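Local coordinates for CELL division protein FTSZ (Haloferax volcanii, PDB 4B45), which binds GTP, probably hydrolyses it as tubulin and FtsZ do, and takes part in controlling the shape of the archaeal cell, at residues V31-V35 and R89-A94; G71-E76 and G110-L115; V100-G104 and G131-G135; Y227-E231 and T246-A250; L257-A263 and V319-V325. All blocks are in the same frame, centred on the assembly; numbering follows the deposited sequence.

Interaction 1. Residues V31-V35 and R89-A94; sequences VLDAV and RVTAEA
Arg-89 NH1 donates to Asp-33 OD2 over 3.1 Å in a nearly straight hydrogen bond (168° at the hydrogen), which forms part of a salt bridge. The oxygen lies in the guanidinium plane, at its edge, and offers its syn lone pair, although carboxylate and guanidinium planes stand 73° apart. The extended arginine passes close over the acid on the way, its CD 3.2 Å from OD2 of Asp-33. The other oxygen, OD1, uses its anti lone pair for the amide of Ala-34, with Ala-34 N 2.6 Å from Asp-33 OD1, so each carboxylate oxygen has a donor. The bridge ties strand 31-38, part of the parallel sheet of the GTPase domain, to the loop leading from helix 68-85 into strand 96-102. Beside it Val-35 CG2 meets Arg-89 CD at 3.5 Å, the two side chains crossing at about a right angle. At the other end Leu-32 sends CD1 onto the type I turn from Thr-91 to Ala-94, reaching Glu-93 CB at 3.6 Å and Thr-91 OG1 at 3.7 Å. Its CG lies opposite the carbonyl carbon (chi1 -61°), which turns the branch toward this loop. Arg-89 NH2 also has a long, weak ion pair with Glu-50.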
# COMPACT_ATOMS: atom_id res chain seq x y z
N VAL A 31 -5.88 -10.31 -6.60
CA VAL A 31 -4.62 -10.86 -6.13
C VAL A 31 -4.47 -12.24 -6.74
O VAL A 31 -5.22 -13.15 -6.40
CB VAL A 31 -4.59 -10.94 -4.60
CG1 VAL A 31 -3.36 -11.67 -4.13
CG2 VAL A 31 -4.65 -9.54 -4.00
N LEU A 32 -3.54 -12.38 -7.68
CA LEU A 32 -3.39 -13.64 -8.39
C LEU A 32 -2.60 -14.63 -7.55
O LEU A 32 -2.80 -15.84 -7.66
CB LEU A 32 -2.71 -13.43 -9.75
CG LEU A 32 -3.41 -12.53 -10.77
CD1 LEU A 32 -2.83 -12.78 -12.15
CD2 LEU A 32 -4.91 -12.78 -10.77
N ASP A 33 -1.72 -14.12 -6.71
CA ASP A 33 -0.94 -14.97 -5.83
C ASP A 33 -0.30 -14.12 -4.77
O ASP A 33 -0.25 -12.89 -4.89
CB ASP A 33 0.13 -15.72 -6.62
CG ASP A 33 0.52 -17.03 -5.96
OD1 ASP A 33 0.79 -17.03 -4.74
OD2 ASP A 33 0.53 -18.05 -6.66
N ALA A 34 0.19 -14.76 -3.72
CA ALA A 34 0.85 -14.08 -2.61
C ALA A 34 1.90 -15.01 -2.03
O ALA A 34 1.64 -16.20 -1.82
CB ALA A 34 -0.15 -13.71 -1.53
N VAL A 35 3.11 -14.49 -1.82
CA VAL A 35 4.20 -15.27 -1.27
C VAL A 35 4.88 -14.46 -0.18
O VAL A 35 5.07 -13.26 -0.34
CB VAL A 35 5.26 -15.57 -2.34
CG1 VAL A 35 6.33 -16.51 -1.80
CG2 VAL A 35 4.62 -16.18 -3.55
N ARG A 89 3.90 -18.28 -10.39
CA ARG A 89 3.00 -17.39 -9.65
C ARG A 89 2.79 -16.02 -10.31
O ARG A 89 1.66 -15.55 -10.39
CB ARG A 89 3.45 -17.24 -8.20
CG ARG A 89 3.57 -18.59 -7.50
CD ARG A 89 3.66 -18.44 -6.00
NE ARG A 89 4.01 -19.70 -5.36
CZ ARG A 89 3.14 -20.66 -5.09
NH1 ARG A 89 1.86 -20.51 -5.41
NH2 ARG A 89 3.54 -21.78 -4.50
N VAL A 90 3.87 -15.39 -10.77
CA VAL A 90 3.74 -14.20 -11.62
C VAL A 90 3.33 -14.67 -13.00
O VAL A 90 4.16 -14.82 -13.89
CB VAL A 90 5.05 -13.40 -11.72
CG1 VAL A 90 4.87 -12.18 -12.62
CG2 VAL A 90 5.52 -12.98 -10.35
N THR A 91 2.04 -14.94 -13.16
CA THR A 91 1.57 -15.48 -14.42
C THR A 91 1.50 -14.36 -15.45
O THR A 91 1.91 -13.23 -15.18
CB THR A 91 0.20 -16.17 -14.28
OG1 THR A 91 -0.82 -15.18 -14.06
CG2 THR A 91 0.23 -17.18 -13.13
N ALA A 92 0.98 -14.69 -16.62
CA ALA A 92 0.89 -13.76 -17.73
C ALA A 92 -0.15 -12.70 -17.45
O ALA A 92 -0.07 -11.58 -17.96
CB ALA A 92 0.53 -14.51 -19.01
N GLU A 93 -1.13 -13.06 -16.64
CA GLU A 93 -2.23 -12.17 -16.33
C GLU A 93 -1.84 -11.04 -15.38
O GLU A 93 -2.61 -10.10 -15.21
CB GLU A 93 -3.39 -12.96 -15.74
CG GLU A 93 -4.08 -13.85 -16.75
CD GLU A 93 -4.83 -14.98 -16.09
OE1 GLU A 93 -4.54 -15.28 -14.90
OE2 GLU A 93 -5.72 -15.57 -16.75
N ALA A 94 -0.66 -11.12 -14.78
CA ALA A 94 -0.26 -10.13 -13.78
C ALA A 94 -0.07 -8.74 -14.40
O ALA A 94 0.58 -8.60 -15.44
CB ALA A 94 1.01 -10.57 -13.04

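Interaction 2. Residues G71-E76 and G110-L115; sequences GAAVME and GGAPVL
One face of the Glu-76 carboxylate lies over Val-114 CG1, which is 3.7 Å from Glu-76 CD, with Val-114 CG2 a little further from OE2. The acid reaches it by bending at chi2 (-80°), which brings its end back to the neighbouring helix. Val-114 also serves Met-75, whose CG lies 3.7 Å from the same CG1, the two side chains sliding past each other in opposite directions. Beyond CG the methionine bends at chi2 and chi3, curling CE to within 3.9 Å of Gly-111 CA; SD faces Leu-115 CB. Ala-72 rests its CB on the carbonyl of Gly-110, with CB to Gly-110 O at 3.6 Å. Glycines allow the helices to come this close: the axes approach to 7.5 Å and cross at -41°, and CA atoms of Ala-72 and Gly-110 are only 4.0 Å apart. A beta carbon on Gly-110 would come 2.5 Å from Ala-72 N, and one on Gly-111 would strike Met-75 CE. No hydrogen bond joins the segments. The second helix starts at the GTP-binding residues Gly-106, Ser-107 and Gly-108. Met-75 and Leu-115 both reach Val-8 of strand 3-8, placing the pair of helices against the sheet, while Pro-113 packs on helix 140-156.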
# COMPACT_ATOMS: atom_id res chain seq x y z
N GLY A 71 20.20 -8.28 6.14
CA GLY A 71 18.95 -8.49 5.43
C GLY A 71 19.10 -8.40 3.92
O GLY A 71 18.46 -9.13 3.16
N ALA A 72 19.96 -7.48 3.48
CA ALA A 72 20.23 -7.31 2.06
C ALA A 72 21.08 -8.46 1.50
O ALA A 72 20.79 -8.98 0.42
CB ALA A 72 20.92 -5.96 1.83
N ALA A 73 22.13 -8.84 2.22
CA ALA A 73 23.08 -9.88 1.76
C ALA A 73 22.39 -11.22 1.57
O ALA A 73 22.66 -11.94 0.61
CB ALA A 73 24.22 -10.02 2.76
N VAL A 74 21.48 -11.55 2.48
CA VAL A 74 20.78 -12.82 2.41
C VAL A 74 19.84 -12.85 1.20
O VAL A 74 19.71 -13.87 0.52
CB VAL A 74 20.02 -13.09 3.72
CG1 VAL A 74 19.02 -14.21 3.54
CG2 VAL A 74 21.00 -13.42 4.82
N MET A 75 19.18 -11.73 0.92
CA MET A 75 18.33 -11.65 -0.26
C MET A 75 19.17 -11.71 -1.54
O MET A 75 18.72 -12.22 -2.56
CB MET A 75 17.47 -10.38 -0.21
CG MET A 75 16.49 -10.24 -1.38
SD MET A 75 15.17 -11.45 -1.27
CE MET A 75 14.19 -10.76 0.08
N GLU A 76 20.38 -11.16 -1.50
CA GLU A 76 21.27 -11.26 -2.66
C GLU A 76 21.62 -12.72 -2.96
O GLU A 76 21.49 -13.18 -4.11
CB GLU A 76 22.58 -10.49 -2.42
CG GLU A 76 22.44 -8.99 -2.23
CD GLU A 76 22.27 -8.23 -3.54
OE1 GLU A 76 21.94 -8.86 -4.57
OE2 GLU A 76 22.48 -6.99 -3.54
N GLY A 110 16.25 -4.53 4.37
CA GLY A 110 17.38 -4.93 3.55
C GLY A 110 16.97 -5.59 2.26
O GLY A 110 17.43 -5.21 1.18
N GLY A 111 16.07 -6.57 2.35
CA GLY A 111 15.68 -7.36 1.20
C GLY A 111 14.73 -6.71 0.21
O GLY A 111 14.75 -7.05 -0.97
N ALA A 112 13.87 -5.80 0.66
CA ALA A 112 12.88 -5.22 -0.25
C ALA A 112 13.51 -4.54 -1.46
O ALA A 112 13.12 -4.82 -2.59
CB ALA A 112 11.90 -4.28 0.47
N PRO A 113 14.51 -3.66 -1.24
CA PRO A 113 15.07 -2.96 -2.40
C PRO A 113 15.75 -3.93 -3.35
O PRO A 113 15.65 -3.80 -4.57
CB PRO A 113 16.14 -2.05 -1.78
CG PRO A 113 15.74 -1.92 -0.35
CD PRO A 113 15.13 -3.22 0.02
N VAL A 114 16.45 -4.91 -2.77
CA VAL A 114 17.13 -5.92 -3.55
C VAL A 114 16.16 -6.70 -4.44
O VAL A 114 16.40 -6.85 -5.64
CB VAL A 114 17.90 -6.88 -2.62
CG1 VAL A 114 18.57 -7.97 -3.42
CG2 VAL A 114 18.92 -6.08 -1.81
N LEU A 115 15.07 -7.18 -3.87
CA LEU A 115 14.07 -7.91 -4.64
C LEU A 115 13.35 -7.00 -5.66
O LEU A 115 13.05 -7.41 -6.80
CB LEU A 115 13.08 -8.57 -3.69
CG LEU A 115 12.10 -9.57 -4.29
CD1 LEU A 115 12.87 -10.63 -5.03
CD2 LEU A 115 11.23 -10.19 -3.20

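Interaction 3. Residues V100-G104 and G131-G135; sequences VAGLG and GILPG. With GSP (5'-guanosine-diphosphate-monothiophosphate), chain C.
Ile-132 begins its side chain against strand 96-102, with CB 3.8 Å from Ala-101 O and close to Gly-102 CA, then runs out to the nucleotide. CG1, which lies opposite the carbonyl carbon (chi1 -65°), passes between Ala-101 O and the guanine amino group; CD1 ends 3.7 Å from N2 of GSP and near its C2. The other branch, CG2, comes 3.8 Å from N3 of the base. Behind this side chain the backbones pair as parallel strands. Ile-132 N gives Ala-101 O a short bond of 2.7 Å, in the carbonyl plane, and Leu-103 N donates to Ile-132 O at 2.9 Å, tilted 16° from the Ile-132 carbonyl plane. The same Ile-132 O takes a second donor, a water 2.6 Å away that also accepts from Gly-104 N and hydrogen-bonds with O3' of the ribose. These strands belong to the beta-alpha-beta unit completed by helix 107-120, in the Rossmann-like GTPase domain. Gly-102 leaves room for the sugar: a beta carbon there would come 2.8 Å from O4' of GSP. Pro-134 CB approaches O3' of the ribose, and Glu-138 and Asn-183 are among the residues hydrogen-bonded to the nucleotide. Strand pairing thus carries an apolar surface under the guanine, CD1 over the ring face near C2 and CG2 beside N3, while O3' of the ribose is reached through the water as well as by Pro-134.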
# COMPACT_ATOMS: atom_id res chain seq x y z
N VAL A 100 5.85 -6.08 -0.62
CA VAL A 100 5.30 -5.52 0.62
C VAL A 100 6.30 -5.66 1.78
O VAL A 100 6.72 -6.77 2.11
CB VAL A 100 3.98 -6.23 0.99
CG1 VAL A 100 3.29 -5.53 2.13
CG2 VAL A 100 3.06 -6.31 -0.24
N ALA A 101 6.68 -4.54 2.40
CA ALA A 101 7.69 -4.57 3.45
C ALA A 101 7.53 -3.51 4.54
O ALA A 101 7.08 -2.38 4.29
CB ALA A 101 9.07 -4.44 2.84
N GLY A 102 7.89 -3.89 5.76
CA GLY A 102 8.13 -2.95 6.83
C GLY A 102 9.51 -2.36 6.61
O GLY A 102 10.50 -3.08 6.61
N LEU A 103 9.59 -1.05 6.40
CA LEU A 103 10.88 -0.43 6.07
C LEU A 103 11.85 -0.32 7.26
O LEU A 103 13.04 -0.12 7.06
CB LEU A 103 10.65 0.93 5.43
CG LEU A 103 9.82 0.93 4.14
CD1 LEU A 103 9.55 2.36 3.69
CD2 LEU A 103 10.50 0.13 3.04
N GLY A 104 11.34 -0.44 8.49
CA GLY A 104 12.18 -0.27 9.66
C GLY A 104 12.90 -1.53 10.15
O GLY A 104 13.86 -1.45 10.92
N GLY A 131 5.27 0.03 1.21
CA GLY A 131 6.21 0.18 2.31
C GLY A 131 5.60 0.71 3.59
O GLY A 131 4.89 1.72 3.56
N ILE A 132 5.90 0.05 4.71
CA ILE A 132 5.42 0.51 6.02
C ILE A 132 6.44 1.37 6.75
O ILE A 132 7.55 0.91 7.08
CB ILE A 132 5.01 -0.66 6.93
CG1 ILE A 132 3.81 -1.40 6.33
CG2 ILE A 132 4.67 -0.17 8.33
CD1 ILE A 132 3.77 -2.88 6.68
N LEU A 133 6.06 2.62 7.00
CA LEU A 133 6.90 3.56 7.73
C LEU A 133 6.75 3.32 9.23
O LEU A 133 5.63 3.13 9.71
CB LEU A 133 6.46 4.98 7.37
CG LEU A 133 7.51 6.09 7.34
CD1 LEU A 133 8.56 5.80 6.28
CD2 LEU A 133 6.82 7.44 7.08
N PRO A 134 7.87 3.30 9.98
CA PRO A 134 7.76 3.06 11.42
C PRO A 134 7.12 4.24 12.12
O PRO A 134 7.30 5.38 11.69
CB PRO A 134 9.22 2.94 11.87
CG PRO A 134 9.99 3.74 10.87
CD PRO A 134 9.26 3.55 9.56
N GLY A 135 6.40 3.98 13.20
CA GLY A 135 5.90 5.07 14.01
C GLY A 135 7.04 5.90 14.58
O GLY A 135 8.15 5.38 14.83
PG GSP C . 13.71 -7.93 12.19
O3B GSP C . 13.27 -8.17 10.66
S1G GSP C . 13.43 -6.02 12.93
O2G GSP C . 12.96 -8.94 13.12
O3G GSP C . 15.17 -8.15 12.17
PB GSP C . 11.85 -7.83 10.00
O1B GSP C . 10.96 -9.04 9.84
O2B GSP C . 12.12 -7.27 8.61
PA GSP C . 9.55 -6.40 10.72
O1A GSP C . 8.73 -6.86 11.90
O2A GSP C . 8.89 -6.91 9.47
O3A GSP C . 11.07 -6.78 10.86
O5' GSP C . 9.52 -4.85 10.59
C5' GSP C . 9.46 -3.99 11.68
C4' GSP C . 8.67 -2.79 11.40
O4' GSP C . 7.42 -3.14 10.88
C3' GSP C . 8.40 -2.00 12.61
O3' GSP C . 8.27 -0.69 12.20
C2' GSP C . 7.12 -2.49 13.10
O2' GSP C . 6.45 -1.47 13.77
C1' GSP C . 6.41 -2.78 11.86
N9 GSP C . 5.47 -3.88 11.92
C8 GSP C . 5.68 -5.09 12.44
N7 GSP C . 4.59 -5.86 12.25
C5 GSP C . 3.66 -5.12 11.57
C6 GSP C . 2.36 -5.41 11.09
O6 GSP C . 1.76 -6.64 11.28
N1 GSP C . 1.68 -4.43 10.44
C2 GSP C . 2.25 -3.21 10.24
N2 GSP C . 1.47 -2.20 9.52
N3 GSP C . 3.48 -2.90 10.67
C4 GSP C . 4.21 -3.86 11.35
O HOH W 1 8.71 0.01 9.26

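Interaction 4. Residues Y227-E231 and T246-A250; sequences YASAE and TTRRA
Strand 222-231 of the C-terminal domain is covered by the helix that follows it, 240-252, and Ala-228 sits at the centre, its CB 3.5 Å from Thr-246 O and 3.6 Å from Arg-249 NH2. The helix runs back along the strand, their directions 153° apart and their axes 6.5 Å at closest. Small residues permit this: Ala-250 CB lies 3.8 Å from Tyr-227 N, and at the other end Thr-246 CG2 rests 3.6 Å from Ala-230 CB. Thr-246 splits its two branches between partners: CG2 faces the strand, while OG1 hydrogen-bonds to Ser-312 of strand 309-319, next to 222-231 in the sheet, and to Ala-242 O within its own helix. The helix thus spans two antiparallel strands of the domain. Arg-249 folds over Ala-228 by bending at chi3 (-43°), so that NH2 reaches Ser-229 O at 2.8 Å; the carbonyl oxygen lies near the guanidinium plane at its edge, but the bond is bent to 123° and weak. A leucine in its place would probably leave Ser-229 O without this donor and uncover part of the Ala-228 methyl. Ser-229 OG turns to Arg-309.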
# COMPACT_ATOMS: atom_id res chain seq x y z
N TYR A 227 -8.62 7.39 1.74
CA TYR A 227 -9.95 6.79 1.79
C TYR A 227 -10.86 7.48 2.81
O TYR A 227 -10.43 7.83 3.92
CB TYR A 227 -9.84 5.29 2.09
CG TYR A 227 -11.16 4.58 2.25
CD1 TYR A 227 -11.87 4.15 1.14
CD2 TYR A 227 -11.70 4.34 3.51
CE1 TYR A 227 -13.08 3.49 1.29
CE2 TYR A 227 -12.91 3.70 3.67
CZ TYR A 227 -13.60 3.28 2.55
OH TYR A 227 -14.80 2.63 2.69
N ALA A 228 -12.12 7.70 2.42
CA ALA A 228 -13.16 8.14 3.35
C ALA A 228 -14.53 7.76 2.81
O ALA A 228 -14.73 7.67 1.59
CB ALA A 228 -13.08 9.64 3.61
N SER A 229 -15.49 7.53 3.71
CA SER A 229 -16.83 7.12 3.30
C SER A 229 -17.95 7.82 4.06
O SER A 229 -17.73 8.43 5.10
CB SER A 229 -17.00 5.60 3.43
OG SER A 229 -17.15 5.23 4.79
N ALA A 230 -19.15 7.72 3.51
CA ALA A 230 -20.31 8.39 4.09
C ALA A 230 -21.55 7.62 3.71
O ALA A 230 -21.59 6.95 2.67
CB ALA A 230 -20.42 9.79 3.57
N GLU A 231 -22.58 7.72 4.55
CA GLU A 231 -23.85 7.10 4.22
C GLU A 231 -24.37 7.72 2.92
O GLU A 231 -24.21 8.92 2.69
CB GLU A 231 -24.86 7.30 5.34
CG GLU A 231 -26.24 6.77 4.99
CD GLU A 231 -27.31 7.20 5.97
OE1 GLU A 231 -26.98 7.41 7.16
OE2 GLU A 231 -28.48 7.33 5.54
N THR A 246 -16.28 13.47 1.46
CA THR A 246 -15.45 12.25 1.45
C THR A 246 -14.16 12.46 0.65
O THR A 246 -13.09 11.99 1.05
CB THR A 246 -16.18 10.98 0.92
OG1 THR A 246 -16.53 11.14 -0.46
CG2 THR A 246 -17.42 10.69 1.77
N THR A 247 -14.27 13.15 -0.48
CA THR A 247 -13.11 13.40 -1.33
C THR A 247 -12.11 14.30 -0.61
O THR A 247 -10.92 13.99 -0.59
CB THR A 247 -13.49 14.01 -2.69
OG1 THR A 247 -14.47 13.18 -3.32
CG2 THR A 247 -12.29 14.12 -3.60
N ARG A 248 -12.59 15.39 -0.00
CA ARG A 248 -11.73 16.23 0.84
C ARG A 248 -11.06 15.45 1.97
O ARG A 248 -9.87 15.62 2.24
CB ARG A 248 -12.49 17.41 1.44
CG ARG A 248 -12.98 18.46 0.44
CD ARG A 248 -13.44 19.73 1.17
NE ARG A 248 -14.43 20.48 0.40
CZ ARG A 248 -15.74 20.40 0.60
NH1 ARG A 248 -16.23 19.61 1.55
NH2 ARG A 248 -16.57 21.12 -0.15
N ARG A 249 -11.84 14.63 2.67
CA ARG A 249 -11.29 13.88 3.79
C ARG A 249 -10.24 12.89 3.32
O ARG A 249 -9.20 12.75 3.95
CB ARG A 249 -12.38 13.17 4.59
CG ARG A 249 -13.22 14.11 5.45
CD ARG A 249 -13.80 13.37 6.63
NE ARG A 249 -14.32 12.06 6.26
CZ ARG A 249 -15.57 11.83 5.90
NH1 ARG A 249 -16.45 12.83 5.85
NH2 ARG A 249 -15.96 10.60 5.58
N ALA A 250 -10.52 12.21 2.20
CA ALA A 250 -9.61 11.21 1.65
C ALA A 250 -8.25 11.83 1.35
O ALA A 250 -7.21 11.24 1.63
CB ALA A 250 -10.20 10.58 0.38

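Interaction 5. Residues L257-A263 and V319-V325; sequences LPDASDA and VERSERV
Ser-322 OG works in both directions: it donates to Pro-258 O at 2.9 Å, in the carbonyl plane, and accepts a weak but straight bond from Val-325 N, with Val-325 N to Ser-322 OG at 3.4 Å. This makes Ser-322 the N-cap of helix 323-340. Losing the hydroxyl to an alanine here is likely to leave Pro-258 O without this donor and Val-325 N without its capping acceptor. Another amide of the first turn is met from the facing loop, where Asp-259 OD2 accepts from Glu-323 N at 2.9 Å on its anti side. With CG opposite the backbone N (chi1 -164°), Asp-259 points its acid at the helix N-terminus, which probably eases its negative charge, partly offset by the nearby Glu-323 carboxylate. Further along, Glu-320 N bonds to Asp-262 O at 2.9 Å. A water bridges the two segments: it donates to Asp-259 O at 2.8 Å and to Glu-320 O at 2.7 Å, and accepts from Asp-262 N at 2.9 Å. Asp-262 OD2 lies beside Arg-321 CD, well off the guanidinium plane and 4.5 Å from Arg-321 NE, so any attraction is probably a loose one between charges, not a salt bridge. Apolar contacts sit on the inner side, Leu-257 CD2 on Val-325 CG2 and Ala-260 on Val-319 CG1. Leu-257 and Val-325 both touch Ile-222 of strand 222-231, Ser-261 packs on helix 240-252, and Arg-324 turns from this loop to a salt bridge with Asp-164, so the start of helix 323-340 is tied to both domains.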
# COMPACT_ATOMS: atom_id res chain seq x y z
N LEU A 257 -0.37 8.09 4.05
CA LEU A 257 0.74 8.95 4.48
C LEU A 257 0.22 10.38 4.73
O LEU A 257 -0.28 11.01 3.81
CB LEU A 257 1.76 9.02 3.34
CG LEU A 257 2.92 10.00 3.54
CD1 LEU A 257 3.87 9.48 4.65
CD2 LEU A 257 3.66 10.21 2.23
N PRO A 258 0.36 10.90 5.97
CA PRO A 258 -0.11 12.27 6.26
C PRO A 258 0.54 13.36 5.41
O PRO A 258 1.72 13.25 5.03
CB PRO A 258 0.31 12.48 7.73
CG PRO A 258 0.39 11.10 8.30
CD PRO A 258 0.86 10.21 7.18
N ASP A 259 -0.22 14.43 5.15
CA ASP A 259 0.26 15.60 4.41
C ASP A 259 0.77 15.23 3.00
O ASP A 259 1.85 15.64 2.60
CB ASP A 259 1.32 16.36 5.21
CG ASP A 259 1.57 17.77 4.67
OD1 ASP A 259 0.64 18.36 4.09
OD2 ASP A 259 2.70 18.28 4.82
N ALA A 260 -0.03 14.48 2.26
CA ALA A 260 0.37 14.02 0.93
C ALA A 260 -0.33 14.75 -0.22
O ALA A 260 -0.39 14.23 -1.33
CB ALA A 260 0.12 12.52 0.80
N SER A 261 -0.84 15.96 0.03
CA SER A 261 -1.60 16.72 -0.98
C SER A 261 -0.78 17.11 -2.20
O SER A 261 -1.26 17.02 -3.32
CB SER A 261 -2.19 18.00 -0.39
OG SER A 261 -3.49 17.79 0.09
N ASP A 262 0.44 17.58 -1.97
CA ASP A 262 1.26 18.10 -3.05
C ASP A 262 1.78 16.98 -3.95
O ASP A 262 2.89 16.49 -3.77
CB ASP A 262 2.41 18.91 -2.46
CG ASP A 262 3.25 19.59 -3.51
OD1 ASP A 262 2.90 19.51 -4.70
OD2 ASP A 262 4.28 20.21 -3.13
N ALA A 263 0.97 16.57 -4.92
CA ALA A 263 1.32 15.41 -5.74
C ALA A 263 1.36 15.70 -7.23
O ALA A 263 0.69 16.61 -7.73
CB ALA A 263 0.37 14.27 -5.44
N VAL A 319 4.24 12.09 -4.57
CA VAL A 319 4.00 12.97 -3.43
C VAL A 319 5.27 13.72 -3.04
O VAL A 319 6.36 13.16 -3.05
CB VAL A 319 3.50 12.15 -2.24
CG1 VAL A 319 3.42 13.01 -0.98
CG2 VAL A 319 2.14 11.51 -2.59
N GLU A 320 5.12 15.00 -2.71
CA GLU A 320 6.27 15.79 -2.28
C GLU A 320 5.94 16.82 -1.19
O GLU A 320 4.78 17.13 -0.94
CB GLU A 320 6.94 16.46 -3.49
CG GLU A 320 8.12 15.65 -4.01
CD GLU A 320 8.34 15.81 -5.50
OE1 GLU A 320 7.52 16.50 -6.16
OE2 GLU A 320 9.33 15.25 -6.02
N ARG A 321 6.98 17.32 -0.54
CA ARG A 321 6.85 18.33 0.50
C ARG A 321 5.90 17.93 1.63
O ARG A 321 5.22 18.77 2.20
CB ARG A 321 6.45 19.67 -0.13
CG ARG A 321 7.53 20.23 -1.04
CD ARG A 321 7.14 21.53 -1.70
NE ARG A 321 8.27 22.08 -2.47
CZ ARG A 321 8.23 23.19 -3.19
NH1 ARG A 321 7.11 23.90 -3.28
NH2 ARG A 321 9.32 23.59 -3.84
N SER A 322 5.88 16.64 1.94
CA SER A 322 5.10 16.12 3.06
C SER A 322 5.84 16.31 4.37
O SER A 322 6.97 15.85 4.53
CB SER A 322 4.82 14.63 2.87
OG SER A 322 4.32 14.06 4.07
N GLU A 323 5.19 16.98 5.32
CA GLU A 323 5.78 17.29 6.62
C GLU A 323 6.26 16.02 7.32
O GLU A 323 7.34 15.99 7.91
CB GLU A 323 4.75 18.00 7.50
CG GLU A 323 5.28 19.20 8.26
CD GLU A 323 4.18 20.20 8.61
OE1 GLU A 323 2.99 19.87 8.39
OE2 GLU A 323 4.51 21.31 9.08
N ARG A 324 5.43 14.99 7.24
CA ARG A 324 5.70 13.71 7.86
C ARG A 324 6.94 13.05 7.26
O ARG A 324 7.82 12.59 8.00
CB ARG A 324 4.47 12.79 7.73
CG ARG A 324 4.70 11.32 8.12
CD ARG A 324 5.31 11.15 9.52
NE ARG A 324 5.15 9.77 9.96
CZ ARG A 324 6.06 9.08 10.65
NH1 ARG A 324 7.22 9.62 10.99
NH2 ARG A 324 5.79 7.83 10.99
N VAL A 325 7.02 13.01 5.92
CA VAL A 325 8.22 12.49 5.25
C VAL A 325 9.47 13.29 5.61
O VAL A 325 10.51 12.73 5.96
CB VAL A 325 8.05 12.41 3.71
CG1 VAL A 325 9.36 11.98 3.03
CG2 VAL A 325 6.96 11.44 3.36
O HOH W 2 2.28 16.96 0.12

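Overall arrangement
Interaction 3 lies at the nucleotide, and two others touch it. From interaction 2, centred 15 Å away, Ala-112 CB packs on Ala-101 CB at 3.7 Å, so the helix following the phosphate-binding turn rests on the strand that passes by the ribose. From interaction 5, 16 Å away between centres, Arg-324 NH2 probably hydrogen-bonds to Pro-134 O at 3.0 Å, joining the C-terminal domain to the GTPase domain; the Arg-324 side chain is about 9 Å from GSP. Interaction 1 shares the sheet of interaction 3 but stands off, its nearest atoms about 7 Å away. Interaction 4, about 7 Å from interaction 5 at the nearest atoms, is away from the GTP site, on the far part of the same sheet.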